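Local coordinates for SCO family protein (Aquifex aeolicus, PDB 3ME7) that is a SCO1/2-family protein with a thioredoxin-like domain that probably binds copper and takes part in electron transport at the membrane, at residues 30-35 with 155-160; 53-58 with 63-68; 129-132 with 138-141. All blocks are in the same frame, centred on the assembly; numbering follows the deposited sequence.

Interaction 1: residues 30-35 with 155-160; sequences PIILSP and NALRLA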
ATOM      1  N   PRO A  30     -11.617  -2.370  -2.754  1.00  9.75           N
ATOM      2  CA  PRO A  30     -10.448  -1.561  -3.112  1.00  9.52           C
ATOM      3  C   PRO A  30      -9.290  -1.770  -2.127  1.00  9.32           C
ATOM      4  O   PRO A  30      -9.506  -2.096  -0.944  1.00 10.10           O
ATOM      5  CB  PRO A  30     -10.954  -0.126  -2.995  1.00  9.23           C
ATOM      6  CG  PRO A  30     -12.429  -0.230  -3.222  1.00 10.21           C
ATOM      7  CD  PRO A  30     -12.808  -1.518  -2.543  1.00  9.02           C
ATOM      8  N   ILE A  31      -8.078  -1.647  -2.647  1.00  9.66           N
ATOM      9  CA  ILE A  31      -6.873  -1.852  -1.852  1.00  9.39           C
ATOM     10  C   ILE A  31      -6.012  -0.604  -1.905  1.00  9.35           C
ATOM     11  O   ILE A  31      -5.693  -0.095  -2.980  1.00 10.56           O
ATOM     12  CB  ILE A  31      -6.084  -3.066  -2.366  1.00 10.25           C
ATOM     13  CG1 ILE A  31      -6.922  -4.339  -2.180  1.00  9.59           C
ATOM     14  CG2 ILE A  31      -4.759  -3.184  -1.610  1.00 10.60           C
ATOM     15  CD1 ILE A  31      -6.579  -5.452  -3.144  1.00 11.72           C
ATOM     16  N   ILE A  32      -5.640  -0.108  -0.728  1.00  8.95           N
ATOM     17  CA  ILE A  32      -4.719   1.034  -0.637  1.00  8.77           C
ATOM     18  C   ILE A  32      -3.341   0.496  -0.227  1.00  9.43           C
ATOM     19  O   ILE A  32      -3.191  -0.063   0.856  1.00 11.10           O
ATOM     20  CB  ILE A  32      -5.227   2.079   0.369  1.00 10.41           C
ATOM     21  CG1 ILE A  32      -6.580   2.653  -0.095  1.00 11.59           C
ATOM     22  CG2 ILE A  32      -4.213   3.195   0.561  1.00 11.99           C
ATOM     23  CD1 ILE A  32      -7.245   3.600   0.937  1.00 11.49           C
ATOM     24  N   LEU A  33      -2.359   0.693  -1.104  1.00  9.25           N
ATOM     25  CA  LEU A  33      -1.006   0.139  -0.932  0.50  8.79           C
ATOM     26  C   LEU A  33      -0.037   1.238  -0.573  1.00  8.98           C
ATOM     27  O   LEU A  33       0.024   2.253  -1.259  1.00  9.08           O
ATOM     28  CB  LEU A  33      -0.490  -0.497  -2.237  0.50  9.49           C
ATOM     29  CG  LEU A  33      -1.095  -1.763  -2.825  0.50  7.17           C
ATOM     30  CD1 LEU A  33      -0.358  -2.127  -4.117  0.50  9.02           C
ATOM     31  CD2 LEU A  33      -0.993  -2.901  -1.827  0.50  9.56           C
ATOM     32  N   SER A  34       0.758   1.021   0.475  1.00  8.35           N
ATOM     33  CA  SER A  34       1.726   2.032   0.944  1.00  8.23           C
ATOM     34  C   SER A  34       3.141   1.427   1.089  1.00  8.40           C
ATOM     35  O   SER A  34       3.421   0.778   2.104  1.00  8.66           O
ATOM     36  CB  SER A  34       1.262   2.642   2.275  1.00  8.28           C
ATOM     37  OG  SER A  34       2.210   3.522   2.857  1.00  8.52           O
ATOM     38  N   PRO A  35       4.020   1.610   0.084  1.00  8.59           N
ATOM     39  CA  PRO A  35       5.399   1.123   0.233  1.00  8.98           C
ATOM     40  C   PRO A  35       6.198   1.980   1.196  1.00  9.55           C
ATOM     41  O   PRO A  35       6.223   3.208   1.066  1.00 10.62           O
ATOM     42  CB  PRO A  35       6.011   1.246  -1.167  1.00  8.01           C
ATOM     43  CG  PRO A  35       5.067   2.092  -1.981  1.00 10.97           C
ATOM     44  CD  PRO A  35       3.720   2.155  -1.255  1.00  8.69           C
ATOM     45  N   ASN A 155     -11.616  10.612  -4.378  1.00  9.90           N
ATOM     46  CA  ASN A 155     -11.598  10.432  -5.829  1.00 11.45           C
ATOM     47  C   ASN A 155     -10.945   9.097  -6.233  1.00 10.14           C
ATOM     48  O   ASN A 155     -11.441   8.396  -7.118  1.00 10.50           O
ATOM     49  CB  ASN A 155     -10.911  11.627  -6.497  1.00 14.03           C
ATOM     50  CG  ASN A 155     -11.710  12.932  -6.337  1.00 17.18           C
ATOM     51  OD1 ASN A 155     -12.853  12.920  -5.901  1.00 16.08           O
ATOM     52  ND2 ASN A 155     -11.097  14.053  -6.682  1.00 16.79           N
ATOM     53  N   ALA A 156      -9.870   8.726  -5.547  1.00 10.25           N
ATOM     54  CA  ALA A 156      -9.145   7.499  -5.871  1.00 10.40           C
ATOM     55  C   ALA A 156     -10.015   6.276  -5.574  1.00 10.62           C
ATOM     56  O   ALA A 156     -10.100   5.346  -6.388  1.00 11.15           O
ATOM     57  CB  ALA A 156      -7.832   7.447  -5.076  1.00 10.59           C
ATOM     58  N   LEU A 157     -10.698   6.305  -4.432  1.00 10.12           N
ATOM     59  CA  LEU A 157     -11.573   5.186  -4.056  1.00 10.31           C
ATOM     60  C   LEU A 157     -12.785   5.079  -4.984  1.00 10.21           C
ATOM     61  O   LEU A 157     -13.210   3.979  -5.309  1.00 10.24           O
ATOM     62  CB  LEU A 157     -12.027   5.292  -2.597  1.00 10.92           C
ATOM     63  CG  LEU A 157     -10.955   4.941  -1.567  1.00 11.45           C
ATOM     64  CD1 LEU A 157     -11.455   5.369  -0.196  1.00 12.74           C
ATOM     65  CD2 LEU A 157     -10.606   3.431  -1.608  1.00 12.15           C
ATOM     66  N   ARG A 158     -13.344   6.211  -5.398  1.00 10.85           N
ATOM     67  CA  ARG A 158     -14.408   6.190  -6.412  1.00 11.74           C
ATOM     68  C   ARG A 158     -13.925   5.542  -7.717  1.00 11.85           C
ATOM     69  O   ARG A 158     -14.609   4.673  -8.282  1.00 12.17           O
ATOM     70  CB  ARG A 158     -14.967   7.590  -6.634  1.00 12.41           C
ATOM     71  CG  ARG A 158     -15.814   8.057  -5.433  1.00 13.07           C
ATOM     72  CD  ARG A 158     -16.394   9.431  -5.671  1.00 13.66           C
ATOM     73  NE  ARG A 158     -17.696   9.397  -6.355  1.00 12.49           N
ATOM     74  CZ  ARG A 158     -18.127  10.359  -7.167  1.00 13.61           C
ATOM     75  NH1 ARG A 158     -17.359  11.413  -7.439  1.00 12.95           N
ATOM     76  NH2 ARG A 158     -19.317  10.265  -7.724  1.00 12.87           N
ATOM     77  N   LEU A 159     -12.737   5.922  -8.180  1.00 11.89           N
ATOM     78  CA  LEU A 159     -12.153   5.270  -9.363  1.00 13.54           C
ATOM     79  C   LEU A 159     -11.970   3.774  -9.171  1.00 13.73           C
ATOM     80  O   LEU A 159     -12.228   2.990 -10.087  1.00 12.98           O
ATOM     81  CB  LEU A 159     -10.816   5.896  -9.737  1.00 15.37           C
ATOM     82  CG  LEU A 159     -10.861   7.296 -10.343  1.00 18.71           C
ATOM     83  CD1 LEU A 159      -9.455   7.804 -10.524  1.00 16.95           C
ATOM     84  CD2 LEU A 159     -11.606   7.279 -11.667  1.00 16.72           C
ATOM     85  N   ALA A 160     -11.506   3.388  -7.987  1.00 13.96           N
ATOM     86  CA  ALA A 160     -11.302   1.986  -7.661  1.00 14.57           C
ATOM     87  C   ALA A 160     -12.599   1.206  -7.753  1.00 15.60           C
ATOM     88  O   ALA A 160     -12.590   0.046  -8.163  1.00 16.48           O
ATOM     89  CB  ALA A 160     -10.683   1.840  -6.269  1.00 14.28           C
TER

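Interaction 2: residues 53-58 with 63-68; sequences KVIPKL and KDFWVI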
ATOM      1  N   LYS A  53      -4.158   9.892   9.463  1.00 11.22           N
ATOM      2  CA  LYS A  53      -5.049  11.060   9.589  1.00 12.61           C
ATOM      3  C   LYS A  53      -6.029  11.263   8.429  1.00 13.39           C
ATOM      4  O   LYS A  53      -6.839  12.194   8.466  1.00 15.91           O
ATOM      5  CB  LYS A  53      -4.254  12.342   9.900  1.00 13.48           C
ATOM      6  CG  LYS A  53      -3.749  12.361  11.347  1.00 15.44           C
ATOM      7  CD  LYS A  53      -2.664  13.398  11.653  1.00 14.79           C
ATOM      8  CE  LYS A  53      -2.332  13.357  13.146  1.00 16.14           C
ATOM      9  NZ  LYS A  53      -1.239  14.301  13.548  1.00 15.78           N
ATOM     10  N   VAL A  54      -5.948  10.430   7.392  1.00 11.50           N
ATOM     11  CA  VAL A  54      -6.943  10.484   6.315  1.00 11.25           C
ATOM     12  C   VAL A  54      -7.826   9.243   6.243  1.00 11.14           C
ATOM     13  O   VAL A  54      -9.018   9.361   5.958  1.00 11.25           O
ATOM     14  CB  VAL A  54      -6.320  10.826   4.919  1.00 11.52           C
ATOM     15  CG1 VAL A  54      -5.473   9.666   4.345  1.00 14.07           C
ATOM     16  CG2 VAL A  54      -7.410  11.234   3.903  1.00 13.84           C
ATOM     17  N   ILE A  55      -7.254   8.066   6.506  1.00 10.44           N
ATOM     18  CA  ILE A  55      -8.006   6.810   6.417  1.00 10.33           C
ATOM     19  C   ILE A  55      -9.344   6.827   7.201  1.00 11.08           C
ATOM     20  O   ILE A  55     -10.361   6.418   6.649  1.00 11.35           O
ATOM     21  CB  ILE A  55      -7.123   5.571   6.793  1.00 10.55           C
ATOM     22  CG1 ILE A  55      -6.040   5.333   5.725  1.00 13.09           C
ATOM     23  CG2 ILE A  55      -7.961   4.315   7.040  1.00 12.36           C
ATOM     24  CD1 ILE A  55      -6.547   5.007   4.316  1.00 11.54           C
ATOM     25  N   PRO A  56      -9.345   7.288   8.478  1.00 10.94           N
ATOM     26  CA  PRO A  56     -10.604   7.294   9.232  1.00 11.36           C
ATOM     27  C   PRO A  56     -11.713   8.119   8.603  1.00 11.57           C
ATOM     28  O   PRO A  56     -12.881   7.891   8.906  1.00 13.10           O
ATOM     29  CB  PRO A  56     -10.203   7.902  10.576  1.00 11.90           C
ATOM     30  CG  PRO A  56      -8.776   7.506  10.739  1.00 16.82           C
ATOM     31  CD  PRO A  56      -8.198   7.627   9.348  1.00 11.06           C
ATOM     32  N   LYS A  57     -11.370   9.091   7.760  1.00  9.41           N
ATOM     33  CA  LYS A  57     -12.401   9.880   7.085  1.00  8.60           C
ATOM     34  C   LYS A  57     -13.133   9.080   6.004  1.00  9.42           C
ATOM     35  O   LYS A  57     -14.241   9.432   5.607  1.00  9.44           O
ATOM     36  CB  LYS A  57     -11.770  11.102   6.409  1.00  7.99           C
ATOM     37  CG  LYS A  57     -11.096  12.062   7.367  1.00  9.12           C
ATOM     38  CD  LYS A  57     -10.351  13.134   6.588  1.00  8.75           C
ATOM     39  CE  LYS A  57      -9.566  14.025   7.550  1.00 10.06           C
ATOM     40  NZ  LYS A  57     -10.420  15.167   7.980  1.00  7.70           N
ATOM     41  N   LEU A  58     -12.467   8.048   5.484  1.00  9.47           N
ATOM     42  CA  LEU A  58     -12.849   7.402   4.230  1.00  9.87           C
ATOM     43  C   LEU A  58     -13.739   6.191   4.425  1.00 11.04           C
ATOM     44  O   LEU A  58     -14.504   5.830   3.525  1.00 13.30           O
ATOM     45  CB  LEU A  58     -11.583   6.973   3.456  1.00 10.72           C
ATOM     46  CG  LEU A  58     -10.634   8.114   3.103  1.00  7.09           C
ATOM     47  CD1 LEU A  58      -9.329   7.489   2.570  1.00 10.43           C
ATOM     48  CD2 LEU A  58     -11.222   9.086   2.083  1.00 11.45           C
ATOM     49  N   LYS A  63     -13.353  -3.478   5.738  1.00 14.55           N
ATOM     50  CA  LYS A  63     -14.758  -3.463   5.348  1.00 14.78           C
ATOM     51  C   LYS A  63     -14.938  -2.696   4.043  1.00 13.51           C
ATOM     52  O   LYS A  63     -15.341  -3.268   3.029  1.00 14.13           O
ATOM     53  CB  LYS A  63     -15.616  -2.862   6.472  1.00 17.09           C
ATOM     54  CG  LYS A  63     -17.092  -2.663   6.142  1.00 30.63           C
ATOM     55  CD  LYS A  63     -17.784  -3.980   5.809  1.00 21.00           C
ATOM     56  CE  LYS A  63     -19.235  -3.748   5.406  1.00 30.83           C
ATOM     57  NZ  LYS A  63     -19.907  -5.027   5.033  1.00 23.41           N
ATOM     58  N   ASP A  64     -14.623  -1.406   4.057  1.00 12.46           N
ATOM     59  CA  ASP A  64     -14.807  -0.588   2.867  1.00 13.00           C
ATOM     60  C   ASP A  64     -13.668  -0.748   1.869  1.00 12.30           C
ATOM     61  O   ASP A  64     -13.854  -0.558   0.675  1.00 13.12           O
ATOM     62  CB  ASP A  64     -14.984   0.878   3.255  1.00 14.27           C
ATOM     63  CG  ASP A  64     -16.245   1.103   4.068  1.00 13.27           C
ATOM     64  OD1 ASP A  64     -17.342   0.823   3.528  1.00 16.34           O
ATOM     65  OD2 ASP A  64     -16.117   1.508   5.239  1.00 15.72           O
ATOM     66  N   PHE A  65     -12.487  -1.091   2.380  1.00 10.96           N
ATOM     67  CA  PHE A  65     -11.275  -1.242   1.574  1.00 10.04           C
ATOM     68  C   PHE A  65     -10.242  -1.907   2.451  1.00 10.06           C
ATOM     69  O   PHE A  65     -10.391  -1.913   3.667  1.00 10.19           O
ATOM     70  CB  PHE A  65     -10.766   0.131   1.085  1.00  8.91           C
ATOM     71  CG  PHE A  65     -10.746   1.205   2.150  1.00  8.91           C
ATOM     72  CD1 PHE A  65      -9.723   1.263   3.102  1.00  8.48           C
ATOM     73  CD2 PHE A  65     -11.745   2.176   2.177  1.00  9.58           C
ATOM     74  CE1 PHE A  65      -9.704   2.274   4.064  1.00  9.29           C
ATOM     75  CE2 PHE A  65     -11.739   3.179   3.143  1.00  8.96           C
ATOM     76  CZ  PHE A  65     -10.734   3.228   4.094  1.00  8.90           C
ATOM     77  N   TRP A  66      -9.191  -2.459   1.842  1.00  9.78           N
ATOM     78  CA  TRP A  66      -8.026  -2.951   2.584  1.00  9.38           C
ATOM     79  C   TRP A  66      -6.986  -1.842   2.579  1.00  8.94           C
ATOM     80  O   TRP A  66      -6.858  -1.123   1.590  1.00  9.93           O
ATOM     81  CB  TRP A  66      -7.424  -4.190   1.892  1.00  9.84           C
ATOM     82  CG  TRP A  66      -8.332  -5.398   1.927  1.00 10.14           C
ATOM     83  CD1 TRP A  66      -9.004  -5.950   0.860  1.00 10.29           C
ATOM     84  CD2 TRP A  66      -8.662  -6.193   3.073  1.00 11.30           C
ATOM     85  NE1 TRP A  66      -9.738  -7.044   1.287  1.00 11.20           N
ATOM     86  CE2 TRP A  66      -9.548  -7.212   2.631  1.00 10.58           C
ATOM     87  CE3 TRP A  66      -8.305  -6.142   4.430  1.00 10.64           C
ATOM     88  CZ2 TRP A  66     -10.079  -8.176   3.499  1.00 11.70           C
ATOM     89  CZ3 TRP A  66      -8.829  -7.115   5.299  1.00 11.28           C
ATOM     90  CH2 TRP A  66      -9.707  -8.112   4.822  1.00 11.62           C
ATOM     91  N   VAL A  67      -6.242  -1.717   3.672  1.00  9.17           N
ATOM     92  CA  VAL A  67      -5.042  -0.896   3.681  1.00  9.53           C
ATOM     93  C   VAL A  67      -3.871  -1.833   3.909  1.00  9.44           C
ATOM     94  O   VAL A  67      -3.864  -2.623   4.860  1.00  9.96           O
ATOM     95  CB  VAL A  67      -5.056   0.199   4.764  1.00  9.53           C
ATOM     96  CG1 VAL A  67      -3.900   1.167   4.536  1.00  9.67           C
ATOM     97  CG2 VAL A  67      -6.379   0.976   4.704  1.00  9.37           C
ATOM     98  N   ILE A  68      -2.899  -1.758   3.003  1.00  8.36           N
ATOM     99  CA  ILE A  68      -1.710  -2.610   3.065  1.00  9.43           C
ATOM    100  C   ILE A  68      -0.453  -1.780   3.056  1.00  8.62           C
ATOM    101  O   ILE A  68      -0.038  -1.249   2.006  1.00  8.92           O
ATOM    102  CB  ILE A  68      -1.666  -3.649   1.914  1.00 10.66           C
ATOM    103  CG1 ILE A  68      -2.977  -4.463   1.840  1.00  9.52           C
ATOM    104  CG2 ILE A  68      -0.403  -4.542   2.024  1.00  8.97           C
ATOM    105  CD1 ILE A  68      -3.325  -5.349   3.054  1.00 12.02           C
TER

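Interaction 3: residues 129-132 with 138-141; sequences VVVV and QIKD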
ATOM      1  N   VAL A 129       4.709   7.431  -2.370  1.00  8.40           N
ATOM      2  CA  VAL A 129       3.543   7.091  -3.157  1.00  9.33           C
ATOM      3  C   VAL A 129       2.583   6.188  -2.391  1.00  9.18           C
ATOM      4  O   VAL A 129       3.007   5.346  -1.600  1.00  9.61           O
ATOM      5  CB  VAL A 129       3.935   6.432  -4.514  1.00 10.68           C
ATOM      6  CG1 VAL A 129       4.602   5.074  -4.290  1.00 12.06           C
ATOM      7  CG2 VAL A 129       2.697   6.308  -5.421  1.00 11.47           C
ATOM      8  N   VAL A 130       1.283   6.397  -2.623  1.00  8.05           N
ATOM      9  CA  VAL A 130       0.261   5.462  -2.201  1.00  8.22           C
ATOM     10  C   VAL A 130      -0.463   5.053  -3.469  1.00  7.89           C
ATOM     11  O   VAL A 130      -0.723   5.886  -4.340  1.00  9.53           O
ATOM     12  CB  VAL A 130      -0.692   6.129  -1.170  1.00  8.76           C
ATOM     13  CG1 VAL A 130      -1.936   5.292  -0.912  1.00 12.20           C
ATOM     14  CG2 VAL A 130       0.054   6.342   0.136  1.00 11.76           C
ATOM     15  N   VAL A 131      -0.749   3.759  -3.604  1.00  8.03           N
ATOM     16  CA  VAL A 131      -1.335   3.240  -4.831  1.00  8.70           C
ATOM     17  C   VAL A 131      -2.719   2.716  -4.479  1.00  9.62           C
ATOM     18  O   VAL A 131      -2.901   2.051  -3.451  1.00 11.41           O
ATOM     19  CB  VAL A 131      -0.495   2.099  -5.461  1.00  9.02           C
ATOM     20  CG1 VAL A 131      -1.048   1.723  -6.852  1.00 12.03           C
ATOM     21  CG2 VAL A 131       0.978   2.489  -5.595  1.00 12.57           C
ATOM     22  N   VAL A 132      -3.700   3.001  -5.341  1.00  9.17           N
ATOM     23  CA  VAL A 132      -5.059   2.544  -5.084  1.00  8.65           C
ATOM     24  C   VAL A 132      -5.481   1.567  -6.170  1.00  8.87           C
ATOM     25  O   VAL A 132      -5.465   1.901  -7.350  1.00 10.98           O
ATOM     26  CB  VAL A 132      -6.067   3.716  -4.957  1.00  7.37           C
ATOM     27  CG1 VAL A 132      -7.423   3.147  -4.521  1.00 10.49           C
ATOM     28  CG2 VAL A 132      -5.581   4.710  -3.906  1.00 10.07           C
ATOM     29  N   GLN A 138      -6.538  -3.982 -10.241  1.00  9.99           N
ATOM     30  CA  GLN A 138      -6.121  -3.055 -11.272  1.00  9.75           C
ATOM     31  C   GLN A 138      -5.707  -1.735 -10.646  1.00  9.36           C
ATOM     32  O   GLN A 138      -6.398  -1.211  -9.772  1.00  8.84           O
ATOM     33  CB  GLN A 138      -7.264  -2.813 -12.254  1.00 10.97           C
ATOM     34  CG  GLN A 138      -6.841  -2.038 -13.485  1.00 13.25           C
ATOM     35  CD  GLN A 138      -7.933  -1.980 -14.539  1.00 12.90           C
ATOM     36  OE1 GLN A 138      -9.114  -2.088 -14.228  1.00 13.81           O
ATOM     37  NE2 GLN A 138      -7.539  -1.784 -15.776  1.00 13.79           N
ATOM     38  N   ILE A 139      -4.577  -1.192 -11.090  1.00  9.72           N
ATOM     39  CA  ILE A 139      -4.097   0.094 -10.559  1.00  9.67           C
ATOM     40  C   ILE A 139      -5.015   1.202 -11.083  1.00 10.14           C
ATOM     41  O   ILE A 139      -5.110   1.413 -12.299  1.00 10.96           O
ATOM     42  CB  ILE A 139      -2.639   0.354 -10.967  1.00 10.11           C
ATOM     43  CG1 ILE A 139      -1.723  -0.703 -10.333  1.00 10.16           C
ATOM     44  CG2 ILE A 139      -2.224   1.781 -10.560  1.00  9.06           C
ATOM     45  CD1 ILE A 139      -0.344  -0.823 -11.024  1.00 10.71           C
ATOM     46  N   LYS A 140      -5.685   1.897 -10.168  1.00  9.47           N
ATOM     47  CA  LYS A 140      -6.671   2.899 -10.554  1.00 11.31           C
ATOM     48  C   LYS A 140      -6.236   4.332 -10.239  1.00 11.69           C
ATOM     49  O   LYS A 140      -6.735   5.269 -10.844  1.00 12.52           O
ATOM     50  CB  LYS A 140      -8.037   2.586  -9.950  1.00 13.28           C
ATOM     51  CG  LYS A 140      -8.743   1.377 -10.603  1.00 15.60           C
ATOM     52  CD  LYS A 140      -9.126   1.658 -12.081  1.00 16.86           C
ATOM     53  CE  LYS A 140      -9.804   0.476 -12.728  1.00 17.47           C
ATOM     54  NZ  LYS A 140      -9.922   0.604 -14.231  1.00 20.22           N
ATOM     55  N   ASP A 141      -5.314   4.504  -9.294  1.00 11.13           N
ATOM     56  CA  ASP A 141      -4.824   5.850  -8.990  1.00 11.85           C
ATOM     57  C   ASP A 141      -3.511   5.783  -8.233  1.00 11.61           C
ATOM     58  O   ASP A 141      -3.246   4.812  -7.526  1.00 11.40           O
ATOM     59  CB  ASP A 141      -5.862   6.617  -8.143  1.00 13.46           C
ATOM     60  CG  ASP A 141      -5.859   8.114  -8.416  1.00 18.01           C
ATOM     61  OD1 ASP A 141      -4.963   8.614  -9.141  1.00 14.07           O
ATOM     62  OD2 ASP A 141      -6.770   8.800  -7.902  1.00 16.41           O
TER

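Interaction 1: residues 30-35 with 155-160
L157 meets P30 and I32 through a single methyl, CD2. L157 CG is anti to its own carbonyl carbon (chi1 -75°), which turns CD2 toward P30; the extended chi2 of I32 (174°) carries its CD1 out to that same methyl. The contact is a helix-on-sheet packing of the thioredoxin-like fold, in which the last turn of helix 150-160 packs beside the N-terminal end of the inner strand 31-36. P30, just ahead of that strand, points its CB toward the helix and is touched by two residues three positions apart, so successive turns of the helix share one proline. The CD2 of L157 comes within 3.8 Å of P30 CB. A160 CB, directed at the strand, lies 3.8 Å from P30 CB. I32 contributes more lightly, its CD1 lying 4.2 Å from L157 CD2. No hydrogen bond crosses between the segments; the touching side chains are all apolar and buried, and the meeting rests on van der Waals contact. A160 N bonds to A156 O inside the helix, and P30 and I32 bond through their backbones to W66 of the adjacent strand 66-71. Beside the contact, A156 reaches V132 of strand 129-133, so the same helix face also packs on the next strand. At its end the helix brings A160 alongside the pyrrolidine ring, with A160 CB 4.1 Å from P30 CG.

Interaction 2: residues 53-58 with 63-68
I55, L58, F65 and V67 form a small apolar cluster between the short, weakly bonded helix 55-58 and the start of strand 66-71 with the residue just before it. The aromatic contacts are those of F65. Its CG sits between the backbone N and the carbonyl carbon (chi1 45°), and the ring projects toward the helical turn, where I55 and L58 hold its outer end. I55 CG2 comes up at the ring edge, near its plane, 4.0 Å from F65 CE1. On the other side of CZ, L58 CB approaches obliquely to 3.8 Å from F65 CE2, and the carbonyl carbon of L58 lies in plane at the edge. With an alanine in place of F65, I55 and L58 would probably lose the ring that lies between them and the strand, opening a gap beside the helical turn.

The purely aliphatic contact is between I55 and V67, which reach toward each other tip to tip, CD1 of I55 lying 4.1 Å from CG2 of V67. The same CD1 also lies near the ring.

No hydrogen bond joins the two segments. L58 N bonds to I55 O at 2.9 Å, closing the turn, and D64 OD2 takes the backbone N of T60 in the intervening loop. I32 of the adjacent strand touches both I55 and F65, while L58 extends the cluster to F153 and V154 of helix 150-160. Such a helix-loop-strand connection, closed by an apolar core against a central sheet, belongs to the alpha/beta layering of the thioredoxin-like fold.

Interaction 3: residues 129-132 with 138-141
A classic beta bulge marks the pairing of V132 with K140 and D141 in the beta hairpin formed by strands 129-133 and 139-144. The carbonyl oxygen of V132 accepts two backbone N-H groups in succession. K140 N lies 2.8 Å from V132 O, placed nearly along the C=O axis, whereas the longer bond from D141 N, 3.3 Å to V132 O, comes in the carbonyl plane on a lone pair and is more bent, at 146°. In return, V132 N donates to D141 O over 2.9 Å and almost straight (169°), the donor tilted from the plane of that carbonyl. V132 and D141 are therefore an antiparallel hydrogen-bonded pair, with the extra residue K140 accommodated opposite V132. The short strand segments run at 120° to each other.

Apolar contact supplements these bonds: V131 CG1, anti to its own N, meets I139 CG2 at 3.9 Å, the two side chains passing at a slant. K140 bends at chi2, and its NZ makes a weak bond with Q138 OE1; Q138 NE2 is held by the carbonyl of G4.

V132 and D141 share the sheet face packed by A156 of helix 150-160, with A160 on V132 and L159 on D141. Across strand 129-133, V131 pairs through its backbone with L33 of strand 31-36; strand 139-144 is one of the two outermost strands, its I139 also bonded through the backbone to G4 and T5.

In the fold
All three interactions gather on the central mixed sheet, where strands 66-71, 31-36, 129-133 and 139-144 lie side by side in that order. Interaction 1 closes a long loop, inside which interaction 2 comes first and interaction 3 later. The centres of interactions 1 and 3 are about 5 Å apart and those of 1 and 2 about 9 Å, so interaction 1 bridges the others, whose centres are about 14 Å apart without touching. Helix 150-160, next after strand 139-144, ties the domain's end to its inner strands. The predicted copper-site residues C44 and H126 lie about 10 Å from V130, measured between side chains, so strand 129-133 probably forms part of the framework around that site.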